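Local coordinates for fucolectin-related protein (Streptococcus pneumoniae, PDB 2WMF) that hydrolyses host carbohydrate antigens as a family 98 glycoside hydrolase, with blood-group glycans its probable substrates, at residues F528-L533 with T568-H573; L480-R485 with N574-M579; N441-V446 with S459-P464. All blocks are in the same frame, centred on the assembly; numbering follows the deposited sequence.

Contact 1 (F528-L533 with T568-H573); sequences FRTTTL and TITVNH
The Phe528 ring turns one face over the CA of His573, while Asn572 O meets the ring obliquely, 3.6 Å from CD2 of Phe528. The His573 imidazole, for its part, meets Thr531 OG1 at its edge, near the ring plane, but OG1 and the ring carbon CE1 are modelled too close for that approach to be trusted. A third flat group, the Asn572 amide, lies alongside Thr530, and its ND2 gives a bent hydrogen bond of 2.8 Å, in the amide plane, to Thr530 OG1. Its other end, OD1, is hydrogen-bonded to Thr555 OG1 on the neighbouring strand 554-561, so the amide is held at both ends. With OG1 of Thr530 turned beside the backbone N (chi1 -58°), the methyl CG2 swings over to Thr570 CG2, a tight 3.5 Å. Further along the same face, Thr532 CG2 meets Thr568 CG2 at 3.7 Å.

The other face is polar at the Arg529 and His573 end and apolar toward Leu533, whose CB packs on Ile569 CG2 at 3.7 Å. Val571 presses on Leu481, Val577 and Met579 of a second sheet, and Leu533 on Met579. Three hydrogen-bonded pairs, Arg529 with His573, Thr531 with Val571 and Leu533 with Ile569, hold the backbones together by two bonds each. Such alternating pairs, threonines outside and a largely apolar face inside, belong to an antiparallel strand pair of a beta sandwich.

Contact 2 (L480-R485 with N574-M579); sequences LLNNYR and NGMVEM
Leu481 and Val577 pair across neighbouring antiparallel strands in the second sheet of the C-terminal beta sandwich, sharing two backbone hydrogen bonds. Their side chains face the sandwich interior, where Leu481 CD1 also reaches Met579 CE at 3.9 Å. The opposite face divides in two. Leu480 is buried against His319 of helix 307-322, whereas Met576 and Glu578 beside it keep part of their surface in solvent. Even so, the tightest packing is here: Leu480 CD1 sits only 3.2 Å from Met576 CE, unusually close for two methyls, and it touches Glu578 CG as well.

Hydrogen bonding is densest where the strands give way to loops. Asn482 forms an Asx turn, its OD1 taking the backbone N of Tyr484. The next residue, Asn483, sends its OD1 back to Gly575 N at 2.8 Å, the donor N lying almost on the line of the side-chain C=O; Gly575 returns its own O to Asn483 N. Gly575 adopts backbone angles suited to glycine, and its CA lies at the edge of the Tyr484 ring. Beyond it the Asn574 amide, extended with CG anti to the backbone N (chi1 -168°), clasps Arg485: OD1 takes Arg485 N on a lone pair at 2.9 Å, and ND2 gives to Arg485 O at 3.0 Å.

Contact 3 (N441-V446 with S459-P464); sequences NKNQQV and SLDLTP
Asp461 OD1 is gripped by two side-chain amides, which come at it from opposite faces of the carboxylate. Gln445 NE2 makes the shorter and straighter bond, 2.9 Å to Asp461 OD1 with 176° at the hydrogen; Asn443 ND2 reaches the same oxygen at 3.2 Å. Neither donor lies in the carboxylate plane: both stand well above or below it, so OD1 is clamped from two sides. Gln445 runs alongside Asp461 and reaches it through a bend at chi2 (76°), while Asn443 crosses it at about a right angle. Two such donors would be expected to favour the charged form of the aspartate.

All this sits on one face of a beta hairpin, made by strands 444-449 and 457-462, whose hydrogen-bonded pairs are Gln444 with Leu462 and Val446 with Leu460. Val446 CG2 and Leu460 CB meet at 4.1 Å on the other face, where Leu460 and Leu462 continue onto Ile433 of the second sheet. Gln444 shares that face but spends its OE1 on Ser436 N.

Past the strands, Asn441 and Lys442 lie at the surface, but Pro464 stays buried. Asn443 OD1 rests 3.5 Å from Thr463 CG2, the two side chains lying side by side. Pro464 then wedges its ring against the opposing backbone, with CG 3.4 Å from Lys442 O, and Asn441 OD1 touches the same CG at 3.7 Å.

In the fold
After the last strand of the parallel barrel, 289-293, comes helix 307-322, which later covers the Leu480 and Asn482 face of contact 2. Contact 3 closes first, a short hairpin with twelve residues between its segments. The chain then moves into the other sheet and lays down 480-485, runs through two helices, and returns to the first sheet at 528-533. Contact 1 closes when 568-573 pairs with that strand; contact 2 follows at once, as the next strand crosses to the second sheet, so contact 1 falls wholly within the longer loop of contact 2. Strands 457-462 and 529-536 are neighbours, putting contacts 1 and 3 in one sheet. Arg529 stitches all three together, bonding Thr463 OG1, Pro464 O and Asn483 O.

Contact 1 (F528-L533 with T568-H573)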
ATOM      1  N   PHE A 528      24.836  -8.347  -1.165  1.00  9.47           N
ATOM      2  CA  PHE A 528      24.162  -8.612   0.112  1.00 10.15           C
ATOM      3  C   PHE A 528      24.424  -7.451   1.083  1.00 10.86           C
ATOM      4  O   PHE A 528      25.461  -6.791   1.042  1.00 12.91           O
ATOM      5  CB  PHE A 528      24.623  -9.909   0.757  1.00 11.40           C
ATOM      6  CG  PHE A 528      24.291 -11.169  -0.020  1.00 11.53           C
ATOM      7  CD1 PHE A 528      23.505 -11.168  -1.165  1.00 11.81           C
ATOM      8  CD2 PHE A 528      24.732 -12.412   0.487  1.00 13.19           C
ATOM      9  CE1 PHE A 528      23.236 -12.359  -1.856  1.00 13.51           C
ATOM     10  CE2 PHE A 528      24.426 -13.602  -0.178  1.00 14.02           C
ATOM     11  CZ  PHE A 528      23.661 -13.583  -1.340  1.00 13.44           C
ATOM     12  N   ARG A 529      23.488  -7.255   2.015  1.00 10.99           N
ATOM     13  CA  ARG A 529      23.572  -6.246   3.073  1.00 10.66           C
ATOM     14  C   ARG A 529      23.258  -7.000   4.381  1.00 10.94           C
ATOM     15  O   ARG A 529      22.502  -7.959   4.377  1.00 10.95           O
ATOM     16  CB  ARG A 529      22.523  -5.110   2.865  1.00 12.16           C
ATOM     17  CG  ARG A 529      22.537  -4.565   1.473  1.00 13.89           C
ATOM     18  CD  ARG A 529      21.801  -3.250   1.346  1.00 11.84           C
ATOM     19  NE  ARG A 529      20.396  -3.169   1.747  1.00 10.04           N
ATOM     20  CZ  ARG A 529      19.357  -3.660   1.055  1.00  9.08           C
ATOM     21  NH1 ARG A 529      18.128  -3.398   1.461  1.00  9.94           N
ATOM     22  NH2 ARG A 529      19.522  -4.450  -0.009  1.00 10.57           N
ATOM     23  N   THR A 530      23.782  -6.506   5.490  1.00 10.67           N
ATOM     24  CA  THR A 530      23.722  -7.229   6.751  1.00 10.96           C
ATOM     25  C   THR A 530      22.643  -6.683   7.717  1.00  9.07           C
ATOM     26  O   THR A 530      22.574  -5.467   7.998  1.00 10.00           O
ATOM     27  CB  THR A 530      25.071  -7.153   7.481  1.00 11.37           C
ATOM     28  OG1 THR A 530      26.082  -7.699   6.614  1.00 14.54           O
ATOM     29  CG2 THR A 530      25.007  -7.988   8.775  1.00 11.95           C
ATOM     30  N   THR A 531      21.808  -7.590   8.219  1.00  9.07           N
ATOM     31  CA  THR A 531      20.849  -7.343   9.272  1.00  9.32           C
ATOM     32  C   THR A 531      21.355  -8.148  10.452  1.00  9.80           C
ATOM     33  O   THR A 531      21.609  -9.332  10.320  1.00 11.29           O
ATOM     34  CB  THR A 531      19.437  -7.846   8.904  1.00 10.10           C
ATOM     35  OG1 THR A 531      18.993  -7.210   7.708  1.00 10.65           O
ATOM     36  CG2 THR A 531      18.461  -7.565  10.049  1.00 10.63           C
ATOM     37  N   THR A 532      21.545  -7.470  11.587  1.00  9.70           N
ATOM     38  CA  THR A 532      22.075  -8.136  12.787  1.00  9.57           C
ATOM     39  C   THR A 532      20.929  -8.199  13.798  1.00  9.63           C
ATOM     40  O   THR A 532      20.323  -7.153  14.153  1.00  8.75           O
ATOM     41  CB  THR A 532      23.257  -7.368  13.373  1.00  9.75           C
ATOM     42  OG1 THR A 532      24.266  -7.204  12.364  1.00 12.26           O
ATOM     43  CG2 THR A 532      23.813  -8.111  14.612  1.00  9.69           C
ATOM     44  N   LEU A 533      20.647  -9.418  14.260  1.00 11.05           N
ATOM     45  CA  LEU A 533      19.556  -9.680  15.205  1.00 12.00           C
ATOM     46  C   LEU A 533      20.163 -10.215  16.512  1.00 11.15           C
ATOM     47  O   LEU A 533      20.925 -11.184  16.485  1.00 10.27           O
ATOM     48  CB  LEU A 533      18.624 -10.723  14.596  1.00 12.82           C
ATOM     49  CG  LEU A 533      17.492 -11.202  15.490  1.00 14.53           C
ATOM     50  CD1 LEU A 533      16.634 -10.040  15.871  1.00 19.18           C
ATOM     51  CD2 LEU A 533      16.705 -12.361  14.760  1.00 17.02           C
ATOM     52  N   THR A 568      23.212 -14.014  18.989  1.00 13.07           N
ATOM     53  CA  THR A 568      23.265 -13.063  17.870  1.00 13.07           C
ATOM     54  C   THR A 568      23.292 -13.850  16.556  1.00 12.45           C
ATOM     55  O   THR A 568      24.057 -14.821  16.401  1.00 13.50           O
ATOM     56  CB  THR A 568      24.514 -12.165  17.913  1.00 13.09           C
ATOM     57  OG1 THR A 568      24.602 -11.508  19.173  1.00 14.78           O
ATOM     58  CG2 THR A 568      24.504 -11.091  16.764  1.00 13.68           C
ATOM     59  N   ILE A 569      22.421 -13.467  15.630  1.00 12.58           N
ATOM     60  CA  ILE A 569      22.510 -13.967  14.262  1.00 12.31           C
ATOM     61  C   ILE A 569      22.750 -12.787  13.323  1.00 12.11           C
ATOM     62  O   ILE A 569      22.022 -11.784  13.349  1.00 11.15           O
ATOM     63  CB  ILE A 569      21.292 -14.853  13.819  1.00 13.01           C
ATOM     64  CG1 ILE A 569      21.595 -15.448  12.438  1.00 13.33           C
ATOM     65  CG2 ILE A 569      20.033 -14.072  13.860  1.00 14.67           C
ATOM     66  CD1 ILE A 569      20.718 -16.572  12.050  1.00 13.99           C
ATOM     67  N   THR A 570      23.810 -12.911  12.519  1.00 12.65           N
ATOM     68  CA  THR A 570      24.224 -11.892  11.551  1.00 12.74           C
ATOM     69  C   THR A 570      23.834 -12.448  10.209  1.00 13.21           C
ATOM     70  O   THR A 570      24.373 -13.457   9.800  1.00 15.30           O
ATOM     71  CB  THR A 570      25.746 -11.690  11.659  1.00 13.74           C
ATOM     72  OG1 THR A 570      26.003 -11.290  13.002  1.00 16.97           O
ATOM     73  CG2 THR A 570      26.191 -10.603  10.725  1.00 14.84           C
ATOM     74  N   VAL A 571      22.858 -11.811   9.552  1.00 11.29           N
ATOM     75  CA  VAL A 571      22.299 -12.325   8.300  1.00 10.99           C
ATOM     76  C   VAL A 571      22.759 -11.402   7.172  1.00 10.57           C
ATOM     77  O   VAL A 571      22.466 -10.222   7.192  1.00 11.57           O
ATOM     78  CB  VAL A 571      20.747 -12.381   8.322  1.00 10.24           C
ATOM     79  CG1 VAL A 571      20.218 -12.976   7.033  1.00 11.11           C
ATOM     80  CG2 VAL A 571      20.262 -13.194   9.556  1.00 10.24           C
ATOM     81  N   ASN A 572      23.458 -11.933   6.181  1.00 11.60           N
ATOM     82  CA  ASN A 572      23.846 -11.158   4.974  1.00 11.83           C
ATOM     83  C   ASN A 572      22.924 -11.591   3.846  1.00 11.19           C
ATOM     84  O   ASN A 572      22.875 -12.777   3.500  1.00 12.25           O
ATOM     85  CB  ASN A 572      25.284 -11.478   4.587  1.00 13.39           C
ATOM     86  CG  ASN A 572      26.156 -11.623   5.778  1.00 19.44           C
ATOM     87  OD1 ASN A 572      26.582 -12.760   6.133  1.00 27.88           O
ATOM     88  ND2 ASN A 572      26.361 -10.527   6.484  1.00 21.32           N
ATOM     89  N   HIS A 573      22.137 -10.665   3.313  1.00 10.62           N
ATOM     90  CA  HIS A 573      21.045 -11.075   2.435  1.00  9.63           C
ATOM     91  C   HIS A 573      20.702  -9.997   1.412  1.00  9.69           C
ATOM     92  O   HIS A 573      21.005  -8.847   1.627  1.00  9.49           O
ATOM     93  CB  HIS A 573      19.832 -11.571   3.242  1.00  9.66           C
ATOM     94  CG  HIS A 573      19.112 -10.552   4.088  1.00  8.72           C
ATOM     95  ND1 HIS A 573      19.680  -9.865   5.150  1.00 12.34           N
ATOM     96  CD2 HIS A 573      17.800 -10.207   4.082  1.00  6.07           C
ATOM     97  CE1 HIS A 573      18.730  -9.149   5.751  1.00  6.64           C
ATOM     98  NE2 HIS A 573      17.596  -9.306   5.098  1.00 10.41           N
TER

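Contact 2 (L480-R485 with N574-M579)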
ATOM      1  N   LEU A 480      10.575 -12.663  10.403  1.00  9.48           N
ATOM      2  CA  LEU A 480      10.638 -12.419   8.974  1.00  9.39           C
ATOM      3  C   LEU A 480      11.518 -11.168   8.727  1.00  9.10           C
ATOM      4  O   LEU A 480      11.319 -10.127   9.370  1.00  8.41           O
ATOM      5  CB  LEU A 480       9.217 -12.172   8.405  1.00  9.40           C
ATOM      6  CG  LEU A 480       9.069 -11.724   6.963  1.00  9.36           C
ATOM      7  CD1 LEU A 480       9.605 -12.828   6.036  1.00 12.24           C
ATOM      8  CD2 LEU A 480       7.623 -11.412   6.628  1.00 10.79           C
ATOM      9  N   LEU A 481      12.528 -11.335   7.861  1.00  8.28           N
ATOM     10  CA  LEU A 481      13.379 -10.232   7.387  1.00  9.46           C
ATOM     11  C   LEU A 481      13.218 -10.135   5.890  1.00  9.34           C
ATOM     12  O   LEU A 481      13.197 -11.164   5.168  1.00  9.33           O
ATOM     13  CB  LEU A 481      14.855 -10.483   7.715  1.00  9.70           C
ATOM     14  CG  LEU A 481      15.279 -10.840   9.143  1.00 10.71           C
ATOM     15  CD1 LEU A 481      16.836 -11.174   9.210  1.00  9.62           C
ATOM     16  CD2 LEU A 481      14.824  -9.767  10.155  1.00 11.02           C
ATOM     17  N   ASN A 482      13.141  -8.907   5.378  1.00  8.69           N
ATOM     18  CA  ASN A 482      13.244  -8.797   3.936  1.00  8.32           C
ATOM     19  C   ASN A 482      13.880  -7.459   3.577  1.00  8.56           C
ATOM     20  O   ASN A 482      13.412  -6.395   4.023  1.00  8.44           O
ATOM     21  CB  ASN A 482      11.862  -8.972   3.267  1.00  8.96           C
ATOM     22  CG  ASN A 482      11.958  -9.309   1.781  1.00  8.64           C
ATOM     23  OD1 ASN A 482      12.763  -8.698   1.062  1.00 10.23           O
ATOM     24  ND2 ASN A 482      11.097 -10.229   1.280  1.00  8.85           N
ATOM     25  N   ASN A 483      14.965  -7.512   2.801  1.00  8.19           N
ATOM     26  CA  ASN A 483      15.613  -6.300   2.351  1.00  7.99           C
ATOM     27  C   ASN A 483      15.788  -6.222   0.832  1.00  7.68           C
ATOM     28  O   ASN A 483      16.671  -5.511   0.341  1.00  7.34           O
ATOM     29  CB  ASN A 483      16.972  -6.149   3.080  1.00  8.25           C
ATOM     30  CG  ASN A 483      18.001  -7.166   2.613  1.00  8.93           C
ATOM     31  OD1 ASN A 483      17.706  -8.061   1.801  1.00  9.24           O
ATOM     32  ND2 ASN A 483      19.208  -7.032   3.119  1.00  9.60           N
ATOM     33  N   TYR A 484      14.927  -6.898   0.077  1.00  6.47           N
ATOM     34  CA  TYR A 484      15.172  -7.089  -1.370  1.00  7.78           C
ATOM     35  C   TYR A 484      15.276  -5.725  -2.075  1.00  7.27           C
ATOM     36  O   TYR A 484      14.352  -4.890  -1.980  1.00  7.95           O
ATOM     37  CB  TYR A 484      14.044  -7.898  -2.031  1.00  7.23           C
ATOM     38  CG  TYR A 484      14.407  -8.349  -3.461  1.00  7.16           C
ATOM     39  CD1 TYR A 484      15.452  -9.225  -3.692  1.00  9.53           C
ATOM     40  CD2 TYR A 484      13.722  -7.859  -4.555  1.00  8.26           C
ATOM     41  CE1 TYR A 484      15.819  -9.579  -4.948  1.00  8.99           C
ATOM     42  CE2 TYR A 484      14.075  -8.239  -5.856  1.00  8.86           C
ATOM     43  CZ  TYR A 484      15.107  -9.130  -6.044  1.00  9.74           C
ATOM     44  OH  TYR A 484      15.494  -9.508  -7.319  1.00  9.79           O
ATOM     45  N   ARG A 485      16.411  -5.460  -2.723  1.00  8.32           N
ATOM     46  CA  ARG A 485      16.567  -4.262  -3.518  1.00  8.33           C
ATOM     47  C   ARG A 485      17.561  -4.601  -4.611  1.00  8.40           C
ATOM     48  O   ARG A 485      18.721  -4.853  -4.310  1.00  8.61           O
ATOM     49  CB  ARG A 485      17.076  -3.075  -2.684  1.00  8.32           C
ATOM     50  CG  ARG A 485      17.175  -1.775  -3.508  1.00 10.15           C
ATOM     51  CD  ARG A 485      17.782  -0.627  -2.745  1.00 11.36           C
ATOM     52  NE  ARG A 485      19.230  -0.782  -2.638  1.00 12.42           N
ATOM     53  CZ  ARG A 485      19.937  -0.660  -1.529  1.00 12.79           C
ATOM     54  NH1 ARG A 485      19.364  -0.292  -0.382  1.00 13.44           N
ATOM     55  NH2 ARG A 485      21.260  -0.883  -1.570  1.00 13.79           N
ATOM     56  N   ASN A 574      20.064 -10.426   0.324  1.00 10.03           N
ATOM     57  CA  ASN A 574      19.339  -9.511  -0.559  1.00  8.83           C
ATOM     58  C   ASN A 574      18.067 -10.227  -0.928  1.00  9.00           C
ATOM     59  O   ASN A 574      18.025 -11.013  -1.859  1.00  8.65           O
ATOM     60  CB  ASN A 574      20.155  -9.105  -1.779  1.00  9.08           C
ATOM     61  CG  ASN A 574      19.521  -7.934  -2.535  1.00 10.32           C
ATOM     62  OD1 ASN A 574      18.374  -7.618  -2.298  1.00  9.62           O
ATOM     63  ND2 ASN A 574      20.288  -7.263  -3.410  1.00 11.15           N
ATOM     64  N   GLY A 575      17.048 -10.033  -0.095  1.00  9.13           N
ATOM     65  CA  GLY A 575      15.823 -10.814  -0.211  1.00  9.23           C
ATOM     66  C   GLY A 575      15.270 -11.191   1.151  1.00  8.67           C
ATOM     67  O   GLY A 575      15.596 -10.575   2.191  1.00  9.56           O
ATOM     68  N   MET A 576      14.405 -12.210   1.113  1.00  9.13           N
ATOM     69  CA  MET A 576      13.679 -12.715   2.274  1.00 10.39           C
ATOM     70  C   MET A 576      14.529 -13.737   3.066  1.00  9.93           C
ATOM     71  O   MET A 576      15.180 -14.612   2.469  1.00  9.01           O
ATOM     72  CB  MET A 576      12.384 -13.394   1.801  1.00 10.24           C
ATOM     73  CG  MET A 576      11.437 -13.731   2.960  1.00 10.28           C
ATOM     74  SD  MET A 576       9.922 -14.540   2.362  1.00 18.82           S
ATOM     75  CE  MET A 576       8.449 -13.976   3.241  1.00 19.54           C
ATOM     76  N   VAL A 577      14.443 -13.648   4.403  1.00  9.36           N
ATOM     77  CA  VAL A 577      14.978 -14.670   5.315  1.00 10.16           C
ATOM     78  C   VAL A 577      13.915 -14.848   6.401  1.00 10.63           C
ATOM     79  O   VAL A 577      13.363 -13.865   6.909  1.00 10.84           O
ATOM     80  CB  VAL A 577      16.380 -14.276   5.922  1.00  9.87           C
ATOM     81  CG1 VAL A 577      16.904 -15.323   6.922  1.00 11.10           C
ATOM     82  CG2 VAL A 577      17.367 -14.055   4.808  1.00 10.09           C
ATOM     83  N   GLU A 578      13.604 -16.102   6.739  1.00 10.72           N
ATOM     84  CA  GLU A 578      12.623 -16.421   7.787  1.00 12.69           C
ATOM     85  C   GLU A 578      13.269 -17.364   8.802  1.00 12.06           C
ATOM     86  O   GLU A 578      14.034 -18.233   8.420  1.00 12.26           O
ATOM     87  CB  GLU A 578      11.418 -17.158   7.189  1.00 13.45           C
ATOM     88  CG  GLU A 578      10.613 -16.377   6.201  1.00 17.96           C
ATOM     89  CD  GLU A 578       9.326 -17.055   5.779  1.00 19.38           C
ATOM     90  OE1 GLU A 578       9.375 -17.845   4.782  1.00 22.59           O
ATOM     91  OE2 GLU A 578       8.275 -16.778   6.438  1.00 23.82           O
ATOM     92  N   MET A 579      12.943 -17.186  10.079  1.00 11.76           N
ATOM     93  CA  MET A 579      13.498 -18.027  11.161  1.00 13.26           C
ATOM     94  C   MET A 579      12.446 -18.341  12.183  1.00 12.72           C
ATOM     95  O   MET A 579      11.578 -17.532  12.409  1.00 12.40           O
ATOM     96  CB  MET A 579      14.520 -17.246  11.973  1.00 15.14           C
ATOM     97  CG  MET A 579      15.671 -16.795  11.263  1.00 19.09           C
ATOM     98  SD  MET A 579      16.576 -15.701  12.384  1.00 19.22           S
ATOM     99  CE  MET A 579      17.043 -14.636  11.030  1.00 22.51           C
TER

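Contact 3 (N441-V446 with S459-P464)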
ATOM      1  N   ASN A 441      21.557   6.626   2.675  1.00  8.86           N
ATOM      2  CA  ASN A 441      22.138   5.357   2.956  1.00  9.12           C
ATOM      3  C   ASN A 441      22.731   5.277   4.360  1.00  9.23           C
ATOM      4  O   ASN A 441      23.950   5.318   4.545  1.00 10.23           O
ATOM      5  CB  ASN A 441      23.193   4.996   1.871  1.00  9.25           C
ATOM      6  CG  ASN A 441      23.656   3.558   1.986  1.00 10.91           C
ATOM      7  OD1 ASN A 441      23.045   2.752   2.706  1.00 12.72           O
ATOM      8  ND2 ASN A 441      24.712   3.221   1.252  1.00 13.40           N
ATOM      9  N   LYS A 442      21.850   5.154   5.359  1.00  8.99           N
ATOM     10  CA  LYS A 442      22.226   5.153   6.770  1.00  8.47           C
ATOM     11  C   LYS A 442      21.422   4.101   7.526  1.00  8.79           C
ATOM     12  O   LYS A 442      20.226   3.979   7.324  1.00  8.18           O
ATOM     13  CB  LYS A 442      22.041   6.534   7.431  1.00  9.06           C
ATOM     14  CG  LYS A 442      22.988   7.611   6.874  1.00 10.21           C
ATOM     15  CD  LYS A 442      24.456   7.468   7.331  1.00 12.18           C
ATOM     16  CE  LYS A 442      25.400   8.239   6.420  1.00 13.64           C
ATOM     17  NZ  LYS A 442      26.839   8.018   6.835  1.00 15.73           N
ATOM     18  N   ASN A 443      22.106   3.332   8.342  1.00  7.93           N
ATOM     19  CA  ASN A 443      21.457   2.279   9.134  1.00  7.82           C
ATOM     20  C   ASN A 443      20.709   2.845  10.318  1.00  8.26           C
ATOM     21  O   ASN A 443      21.018   3.928  10.801  1.00  7.97           O
ATOM     22  CB  ASN A 443      22.487   1.289   9.693  1.00  8.61           C
ATOM     23  CG  ASN A 443      22.989   0.286   8.658  1.00  9.26           C
ATOM     24  OD1 ASN A 443      22.994   0.552   7.452  1.00  9.82           O
ATOM     25  ND2 ASN A 443      23.379  -0.922   9.147  1.00 14.57           N
ATOM     26  N   GLN A 444      19.698   2.092  10.775  1.00  8.12           N
ATOM     27  CA  GLN A 444      18.969   2.405  11.996  1.00  8.09           C
ATOM     28  C   GLN A 444      18.938   1.183  12.893  1.00  8.43           C
ATOM     29  O   GLN A 444      18.994   0.037  12.423  1.00  9.13           O
ATOM     30  CB  GLN A 444      17.569   2.932  11.690  1.00  8.30           C
ATOM     31  CG  GLN A 444      17.573   4.240  10.914  1.00  8.99           C
ATOM     32  CD  GLN A 444      16.166   4.723  10.505  1.00  7.92           C
ATOM     33  OE1 GLN A 444      15.212   3.942  10.506  1.00  8.52           O
ATOM     34  NE2 GLN A 444      16.056   5.999  10.104  1.00  7.56           N
ATOM     35  N   GLN A 445      18.774   1.457  14.182  1.00  8.52           N
ATOM     36  CA  GLN A 445      18.745   0.418  15.191  1.00  8.95           C
ATOM     37  C   GLN A 445      17.486   0.555  16.038  1.00  9.23           C
ATOM     38  O   GLN A 445      16.994   1.659  16.273  1.00  8.92           O
ATOM     39  CB  GLN A 445      19.989   0.481  16.093  1.00 10.10           C
ATOM     40  CG  GLN A 445      21.312   0.360  15.356  1.00 12.01           C
ATOM     41  CD  GLN A 445      21.732   1.620  14.607  1.00 10.74           C
ATOM     42  OE1 GLN A 445      21.625   2.726  15.133  1.00 11.48           O
ATOM     43  NE2 GLN A 445      22.284   1.442  13.384  1.00 11.19           N
ATOM     44  N   VAL A 446      16.973  -0.609  16.469  1.00  8.33           N
ATOM     45  CA  VAL A 446      15.941  -0.667  17.460  1.00  8.99           C
ATOM     46  C   VAL A 446      16.325  -1.678  18.519  1.00  8.38           C
ATOM     47  O   VAL A 446      16.948  -2.704  18.227  1.00  9.83           O
ATOM     48  CB  VAL A 446      14.545  -0.996  16.852  1.00  9.22           C
ATOM     49  CG1 VAL A 446      14.095   0.125  15.856  1.00 10.47           C
ATOM     50  CG2 VAL A 446      14.450  -2.353  16.188  1.00  8.83           C
ATOM     51  N   SER A 459      17.148  -6.865  19.672  1.00  9.69           N
ATOM     52  CA  SER A 459      17.623  -5.725  18.904  1.00  8.72           C
ATOM     53  C   SER A 459      17.869  -6.042  17.424  1.00  8.21           C
ATOM     54  O   SER A 459      18.200  -7.162  17.049  1.00  7.73           O
ATOM     55  CB  SER A 459      18.944  -5.273  19.533  1.00  9.67           C
ATOM     56  OG  SER A 459      18.699  -4.796  20.854  1.00 11.75           O
ATOM     57  N   LEU A 460      17.772  -4.994  16.587  1.00  9.30           N
ATOM     58  CA  LEU A 460      18.043  -5.103  15.158  1.00  9.50           C
ATOM     59  C   LEU A 460      18.869  -3.904  14.686  1.00  8.87           C
ATOM     60  O   LEU A 460      18.606  -2.741  15.104  1.00  9.21           O
ATOM     61  CB  LEU A 460      16.742  -5.158  14.311  1.00  8.94           C
ATOM     62  CG  LEU A 460      15.948  -6.455  14.406  1.00 10.67           C
ATOM     63  CD1 LEU A 460      14.505  -6.232  13.942  1.00 13.31           C
ATOM     64  CD2 LEU A 460      16.632  -7.456  13.465  1.00 15.40           C
ATOM     65  N   ASP A 461      19.832  -4.200  13.811  1.00  9.03           N
ATOM     66  CA  ASP A 461      20.565  -3.207  13.041  1.00  9.77           C
ATOM     67  C   ASP A 461      20.152  -3.452  11.610  1.00  9.40           C
ATOM     68  O   ASP A 461      20.327  -4.565  11.080  1.00  9.40           O
ATOM     69  CB  ASP A 461      22.077  -3.330  13.258  1.00  9.36           C
ATOM     70  CG  ASP A 461      22.878  -2.245  12.563  1.00 10.78           C
ATOM     71  OD1 ASP A 461      22.341  -1.199  12.210  1.00 11.99           O
ATOM     72  OD2 ASP A 461      24.109  -2.470  12.388  1.00 19.85           O
ATOM     73  N   LEU A 462      19.587  -2.384  11.008  1.00  9.50           N
ATOM     74  CA  LEU A 462      18.878  -2.473   9.744  1.00  9.29           C
ATOM     75  C   LEU A 462      19.457  -1.485   8.724  1.00  8.21           C
ATOM     76  O   LEU A 462      19.514  -0.308   8.984  1.00  9.04           O
ATOM     77  CB  LEU A 462      17.421  -2.079   9.901  1.00 10.09           C
ATOM     78  CG  LEU A 462      16.617  -2.781  10.982  1.00 10.14           C
ATOM     79  CD1 LEU A 462      15.520  -1.865  11.586  1.00 13.68           C
ATOM     80  CD2 LEU A 462      16.096  -4.080  10.388  1.00 13.92           C
ATOM     81  N   THR A 463      19.852  -1.984   7.570  1.00  8.11           N
ATOM     82  CA  THR A 463      20.226  -1.105   6.485  1.00  7.89           C
ATOM     83  C   THR A 463      18.973  -0.521   5.856  1.00  7.67           C
ATOM     84  O   THR A 463      17.861  -1.045   6.058  1.00  7.44           O
ATOM     85  CB  THR A 463      21.071  -1.810   5.397  1.00  6.26           C
ATOM     86  OG1 THR A 463      20.258  -2.733   4.644  1.00 10.46           O
ATOM     87  CG2 THR A 463      22.309  -2.524   5.971  1.00  9.00           C
ATOM     88  N   PRO A 464      19.126   0.559   5.071  1.00  8.04           N
ATOM     89  CA  PRO A 464      17.966   1.039   4.364  1.00  8.33           C
ATOM     90  C   PRO A 464      17.233  -0.019   3.536  1.00  7.87           C
ATOM     91  O   PRO A 464      17.842  -0.934   3.004  1.00  8.06           O
ATOM     92  CB  PRO A 464      18.523   2.162   3.479  1.00  8.67           C
ATOM     93  CG  PRO A 464      19.727   2.700   4.259  1.00  8.38           C
ATOM     94  CD  PRO A 464      20.316   1.444   4.888  1.00  8.92           C
TER